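Local structure of cell wall surface anchor family protein (Streptococcus agalactiae serogroup V, 3TW0) at residues A[30-33]-A[34-37]; A[283-287]-A[288-292]. The protein forms the adhesive tip of pili on the group B streptococcal surface, where its metal-binding von Willebrand factor A domain probably mediates contact with the host. The protein carries 2 engineered substitutions. All blocks are in the same frame, centred on the assembly; numbering follows the deposited sequence.

Interaction 1. Residues A[30-33]-A[34-37]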
ATOM      1  N   ASN A  30     -21.442  -3.937  -3.623  1.00 34.44           N
ATOM      2  CA  ASN A  30     -21.318  -5.351  -3.245  1.00 33.85           C
ATOM      3  C   ASN A  30     -20.577  -6.257  -4.227  1.00 32.99           C
ATOM      4  O   ASN A  30     -21.039  -7.356  -4.567  1.00 32.64           O
ATOM      5  CB  ASN A  30     -22.678  -5.918  -2.885  1.00 34.66           C
ATOM      6  CG  ASN A  30     -23.385  -5.065  -1.895  1.00 36.55           C
ATOM      7  OD1 ASN A  30     -23.062  -5.081  -0.714  1.00 40.48           O
ATOM      8  ND2 ASN A  30     -24.335  -4.272  -2.369  1.00 39.43           N
ATOM      9  N   SER A  31     -19.408  -5.783  -4.654  1.00 31.87           N
ATOM     10  CA  SER A  31     -18.548  -6.520  -5.575  1.00 30.43           C
ATOM     11  C   SER A  31     -17.908  -7.749  -4.920  1.00 29.88           C
ATOM     12  O   SER A  31     -17.289  -8.554  -5.610  1.00 30.66           O
ATOM     13  CB  SER A  31     -17.475  -5.589  -6.137  1.00 30.14           C
ATOM     14  OG  SER A  31     -17.959  -4.867  -7.253  1.00 29.14           O
ATOM     15  N   GLN A  32     -18.060  -7.869  -3.595  1.00 28.63           N
ATOM     16  CA  GLN A  32     -17.535  -8.985  -2.773  1.00 27.34           C
ATOM     17  C   GLN A  32     -16.048  -9.240  -2.990  1.00 26.00           C
ATOM     18  O   GLN A  32     -15.596 -10.379  -3.154  1.00 24.96           O
ATOM     19  CB  GLN A  32     -18.354 -10.256  -2.965  1.00 27.63           C
ATOM     20  CG  GLN A  32     -19.823 -10.122  -2.537  1.00 30.00           C
ATOM     21  CD  GLN A  32     -20.642 -11.395  -2.801  1.00 31.39           C
ATOM     22  OE1 GLN A  32     -21.258 -11.937  -1.894  1.00 30.61           O
ATOM     23  NE2 GLN A  32     -20.649 -11.862  -4.045  1.00 31.71           N
ATOM     24  N   ARG A  33     -15.293  -8.146  -2.973  1.00 24.72           N
ATOM     25  CA  ARG A  33     -13.868  -8.190  -3.248  1.00 23.21           C
ATOM     26  C   ARG A  33     -13.126  -9.195  -2.364  1.00 22.51           C
ATOM     27  O   ARG A  33     -12.484 -10.102  -2.877  1.00 21.94           O
ATOM     28  CB  ARG A  33     -13.273  -6.791  -3.153  1.00 23.53           C
ATOM     29  CG  ARG A  33     -13.490  -5.958  -4.399  1.00 21.94           C
ATOM     30  CD  ARG A  33     -12.887  -4.628  -4.205  1.00 22.19           C
ATOM     31  NE  ARG A  33     -13.032  -3.804  -5.388  1.00 22.58           N
ATOM     32  CZ  ARG A  33     -13.199  -2.487  -5.374  1.00 22.86           C
ATOM     33  NH1 ARG A  33     -13.257  -1.839  -4.217  1.00 19.39           N
ATOM     34  NH2 ARG A  33     -13.312  -1.819  -6.533  1.00 21.62           N
ATOM     35  N   ALA A  34     -13.269  -9.078  -1.048  1.00 22.05           N
ATOM     36  CA  ALA A  34     -12.483  -9.920  -0.134  1.00 21.58           C
ATOM     37  C   ALA A  34     -12.870 -11.384  -0.195  1.00 21.40           C
ATOM     38  O   ALA A  34     -12.003 -12.261  -0.151  1.00 20.67           O
ATOM     39  CB  ALA A  34     -12.578  -9.427   1.260  1.00 20.67           C
ATOM     40  N   LEU A  35     -14.172 -11.645  -0.262  1.00 21.72           N
ATOM     41  CA  LEU A  35     -14.660 -13.028  -0.349  1.00 21.91           C
ATOM     42  C   LEU A  35     -14.058 -13.673  -1.599  1.00 21.79           C
ATOM     43  O   LEU A  35     -13.518 -14.784  -1.536  1.00 21.56           O
ATOM     44  CB  LEU A  35     -16.198 -13.084  -0.388  1.00 21.75           C
ATOM     45  CG  LEU A  35     -16.932 -14.390  -0.801  1.00 23.12           C
ATOM     46  CD1 LEU A  35     -16.684 -15.565   0.127  1.00 22.52           C
ATOM     47  CD2 LEU A  35     -18.437 -14.152  -0.954  1.00 22.99           C
ATOM     48  N   LYS A  36     -14.137 -12.958  -2.715  1.00 21.84           N
ATOM     49  CA  LYS A  36     -13.685 -13.480  -4.005  1.00 22.19           C
ATOM     50  C   LYS A  36     -12.170 -13.636  -4.059  1.00 21.57           C
ATOM     51  O   LYS A  36     -11.657 -14.613  -4.617  1.00 21.19           O
ATOM     52  CB  LYS A  36     -14.247 -12.623  -5.151  1.00 22.25           C
ATOM     53  CG  LYS A  36     -15.802 -12.779  -5.330  1.00 24.89           C
ATOM     54  CD  LYS A  36     -16.444 -11.839  -6.372  1.00 27.92           C
ATOM     55  CE  LYS A  36     -15.406 -11.249  -7.345  1.00 33.56           C
ATOM     56  NZ  LYS A  36     -15.795 -11.380  -8.790  1.00 37.97           N
ATOM     57  N   ALA A  37     -11.458 -12.676  -3.464  1.00 21.54           N
ATOM     58  CA  ALA A  37     -10.002 -12.756  -3.346  1.00 20.75           C
ATOM     59  C   ALA A  37      -9.582 -13.966  -2.491  1.00 20.39           C
ATOM     60  O   ALA A  37      -8.711 -14.737  -2.876  1.00 20.41           O
ATOM     61  CB  ALA A  37      -9.449 -11.450  -2.780  1.00 20.77           C
TER
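The carboxamide of Q32 and the isobutyl group of L35 lie side by side, with methyl CD2 of L35 over one face of the amide, 4.0 Å from Q32 CD and 3.7 Å from Q32 OE1. The guanidinium of R33, also flat, is turned off to the other flank, where NH1 donates to the carbonyl of S22 and NH2 to that of G326. Between these two groups the backbone makes the first turn of helix 33-48. Q32, at the N-cap position with positive phi, offers its carbonyl O to K36 N at 3.0 Å, and R33 O accepts from A37 N at 2.8 Å; both bonds are nearly straight. K36 folds back along this start, its CG 3.2 Å from Q32 O because chi1 (-69°) sets the chain beside its own backbone N. N25 OD1 accepts from L35 N. S22 is a ligand of the magnesium ion in the metal ion-dependent adhesion site of this vWFA fold, and the ion lies about 7 Å from the R33 side chain. R33 thus probably acts as a second-shell residue, and its long, weak ion pair with D173 may temper the negative charge there.

Interaction 2. Residues A[283-287]-A[288-292]; sequences YPFDP and KTKKV
A single carboxylate oxygen, D286 OD2, takes two consecutive backbone N-H groups of its own chain, those of K288 and T289. The two donors use it differently. K288 N, at 2.7 Å from D286 OD2, comes nearly along the C-O bond, whereas T289 N, at 3.1 Å from the same oxygen, stands over the carboxylate, 57° out of its plane. What brings the group there is chi1: with CG opposite the backbone N (-174°), the side chain swings forward to the N-H groups of K288 and T289. The first of these bonds makes D286 to K288 an Asx turn. The D286 carbonyl joins in as well, accepting from K290 N at 2.7 Å, so that side chain and backbone carbonyl both take part in the reversal.

The chain doubles back as a small hairpin whose two arms run roughly antiparallel. D286 N donates to K291 O at 2.9 Å, and F285 pairs with V292 in one isolated beta bridge; K290 takes a positive phi where the return arm begins. On one side of the hairpin the aliphatic part of K290 runs alongside the ring of F285, its CD lying 3.9 Å from F285 CE1. Bends at chi2 and chi4 then carry the ammonium group to the turn, where K290 NZ bonds to P287 O at 3.1 Å. The F285 ring also meets that of W281 obliquely, and R237 bonds to the carbonyl of K290. On the return arm, V292 CG2 touches the carbonyl oxygen of P284, 3.6 Å away, just beyond the cis peptide that precedes this proline. The two N-H donors on D286 OD2 would be expected to favour the ionised carboxylate.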
ATOM      1  N   TYR A 283       5.270  15.411  -3.713  1.00 16.88           N
ATOM      2  CA  TYR A 283       6.618  15.646  -3.237  1.00 16.60           C
ATOM      3  C   TYR A 283       7.611  15.270  -4.357  1.00 16.95           C
ATOM      4  O   TYR A 283       7.236  14.633  -5.339  1.00 16.43           O
ATOM      5  CB  TYR A 283       6.901  14.861  -1.931  1.00 15.66           C
ATOM      6  CG  TYR A 283       7.218  13.398  -2.190  1.00 13.81           C
ATOM      7  CD1 TYR A 283       6.194  12.482  -2.432  1.00 13.03           C
ATOM      8  CD2 TYR A 283       8.533  12.947  -2.226  1.00 12.57           C
ATOM      9  CE1 TYR A 283       6.472  11.142  -2.683  1.00 13.53           C
ATOM     10  CE2 TYR A 283       8.834  11.596  -2.497  1.00 14.82           C
ATOM     11  CZ  TYR A 283       7.800  10.713  -2.724  1.00 11.27           C
ATOM     12  OH  TYR A 283       8.078   9.410  -2.972  1.00 12.75           O
ATOM     13  N   PRO A 284       8.874  15.652  -4.208  1.00 17.81           N
ATOM     14  CA  PRO A 284       9.500  16.331  -3.065  1.00 18.40           C
ATOM     15  C   PRO A 284       9.107  17.805  -2.949  1.00 18.98           C
ATOM     16  O   PRO A 284       8.611  18.397  -3.907  1.00 18.24           O
ATOM     17  CB  PRO A 284      10.993  16.201  -3.364  1.00 18.12           C
ATOM     18  CG  PRO A 284      11.038  16.170  -4.887  1.00 17.88           C
ATOM     19  CD  PRO A 284       9.791  15.552  -5.371  1.00 17.49           C
ATOM     20  N   PHE A 285       9.292  18.347  -1.743  1.00 19.68           N
ATOM     21  CA  PHE A 285       9.148  19.764  -1.436  1.00 19.96           C
ATOM     22  C   PHE A 285      10.252  20.140  -0.412  1.00 20.50           C
ATOM     23  O   PHE A 285      10.681  19.284   0.382  1.00 20.23           O
ATOM     24  CB  PHE A 285       7.745  20.051  -0.861  1.00 20.14           C
ATOM     25  CG  PHE A 285       7.394  19.228   0.366  1.00 20.63           C
ATOM     26  CD1 PHE A 285       7.833  19.606   1.632  1.00 21.04           C
ATOM     27  CD2 PHE A 285       6.633  18.068   0.249  1.00 20.40           C
ATOM     28  CE1 PHE A 285       7.535  18.830   2.757  1.00 20.16           C
ATOM     29  CE2 PHE A 285       6.305  17.306   1.378  1.00 22.52           C
ATOM     30  CZ  PHE A 285       6.750  17.691   2.639  1.00 18.23           C
ATOM     31  N   ASP A 286      10.712  21.384  -0.458  1.00 20.74           N
ATOM     32  CA  ASP A 286      11.739  21.888   0.441  1.00 23.01           C
ATOM     33  C   ASP A 286      11.217  21.780   1.854  1.00 24.17           C
ATOM     34  O   ASP A 286      10.150  22.298   2.156  1.00 23.06           O
ATOM     35  CB  ASP A 286      12.062  23.358   0.136  1.00 23.57           C
ATOM     36  CG  ASP A 286      13.243  23.893   0.954  1.00 26.25           C
ATOM     37  OD1 ASP A 286      14.200  24.371   0.326  1.00 30.51           O
ATOM     38  OD2 ASP A 286      13.224  23.855   2.205  1.00 28.25           O
ATOM     39  N   PRO A 287      11.959  21.096   2.724  1.00 25.84           N
ATOM     40  CA  PRO A 287      11.373  20.864   4.049  1.00 27.33           C
ATOM     41  C   PRO A 287      11.317  22.141   4.903  1.00 28.52           C
ATOM     42  O   PRO A 287      10.509  22.216   5.835  1.00 29.75           O
ATOM     43  CB  PRO A 287      12.288  19.801   4.674  1.00 27.22           C
ATOM     44  CG  PRO A 287      13.504  19.713   3.797  1.00 27.28           C
ATOM     45  CD  PRO A 287      13.342  20.602   2.611  1.00 25.66           C
ATOM     46  N   LYS A 288      12.128  23.143   4.568  1.00 29.22           N
ATOM     47  CA  LYS A 288      12.094  24.420   5.298  1.00 30.01           C
ATOM     48  C   LYS A 288      11.041  25.374   4.758  1.00 29.42           C
ATOM     49  O   LYS A 288      10.162  25.822   5.517  1.00 29.35           O
ATOM     50  CB  LYS A 288      13.475  25.083   5.354  1.00 30.29           C
ATOM     51  CG  LYS A 288      14.337  24.537   6.511  1.00 33.81           C
ATOM     52  CD  LYS A 288      13.665  24.857   7.881  1.00 39.60           C
ATOM     53  CE  LYS A 288      14.362  24.160   9.057  1.00 40.88           C
ATOM     54  NZ  LYS A 288      13.942  22.742   9.189  1.00 41.78           N
ATOM     55  N   THR A 289      11.101  25.658   3.455  1.00 28.09           N
ATOM     56  CA  THR A 289      10.193  26.636   2.849  1.00 27.27           C
ATOM     57  C   THR A 289       8.875  26.022   2.352  1.00 26.83           C
ATOM     58  O   THR A 289       7.927  26.744   2.041  1.00 25.97           O
ATOM     59  CB  THR A 289      10.834  27.279   1.625  1.00 27.45           C
ATOM     60  OG1 THR A 289      10.861  26.313   0.572  1.00 26.31           O
ATOM     61  CG2 THR A 289      12.254  27.773   1.926  1.00 26.52           C
ATOM     62  N   LYS A 290       8.848  24.697   2.227  1.00 25.72           N
ATOM     63  CA  LYS A 290       7.682  23.951   1.687  1.00 25.68           C
ATOM     64  C   LYS A 290       7.368  24.154   0.189  1.00 24.66           C
ATOM     65  O   LYS A 290       6.336  23.700  -0.282  1.00 24.63           O
ATOM     66  CB  LYS A 290       6.424  24.179   2.548  1.00 26.01           C
ATOM     67  CG  LYS A 290       6.572  23.840   4.028  1.00 28.40           C
ATOM     68  CD  LYS A 290       6.714  22.305   4.252  1.00 32.64           C
ATOM     69  CE  LYS A 290       6.430  21.877   5.709  1.00 33.72           C
ATOM     70  NZ  LYS A 290       7.470  22.397   6.629  1.00 32.89           N
ATOM     71  N   LYS A 291       8.254  24.839  -0.538  1.00 23.51           N
ATOM     72  CA  LYS A 291       8.180  24.982  -1.997  1.00 23.52           C
ATOM     73  C   LYS A 291       8.171  23.598  -2.629  1.00 22.30           C
ATOM     74  O   LYS A 291       9.113  22.840  -2.424  1.00 21.74           O
ATOM     75  CB  LYS A 291       9.418  25.755  -2.533  1.00 23.84           C
ATOM     76  CG  LYS A 291       9.496  27.248  -2.135  1.00 28.93           C
ATOM     77  CD  LYS A 291      10.942  27.731  -1.740  1.00 36.48           C
ATOM     78  CE  LYS A 291      11.834  28.127  -2.934  1.00 40.70           C
ATOM     79  NZ  LYS A 291      11.311  29.323  -3.691  1.00 41.03           N
ATOM     80  N   VAL A 292       7.113  23.251  -3.362  1.00 21.89           N
ATOM     81  CA  VAL A 292       7.102  21.978  -4.083  1.00 21.69           C
ATOM     82  C   VAL A 292       8.166  21.991  -5.195  1.00 21.50           C
ATOM     83  O   VAL A 292       8.550  23.061  -5.685  1.00 21.39           O
ATOM     84  CB  VAL A 292       5.687  21.608  -4.655  1.00 21.91           C
ATOM     85  CG1 VAL A 292       5.272  22.497  -5.843  1.00 20.75           C
ATOM     86  CG2 VAL A 292       5.665  20.155  -5.068  1.00 21.10           C
TER

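From the N terminus, strand 11-18 of the parallel sheet leads through the metal-binding loop and helix 27-30 to interaction 1, which opens helix 33-48. The chain then adds strands 55-61 and 165-172 of the parallel sheet and all of the antiparallel sheet before interaction 2 reverses it in the long loop between strand 271-276 and helix 302-312; strands 319-324 and 352-354 follow. The two contacts lie in series, neither nested nor crossed. Both are local closures, yet one serves the alpha/beta core beside the magnesium site and the other a peripheral excursion on the surface. Their centres are 40 Å apart, on opposite sides of the chain's centre.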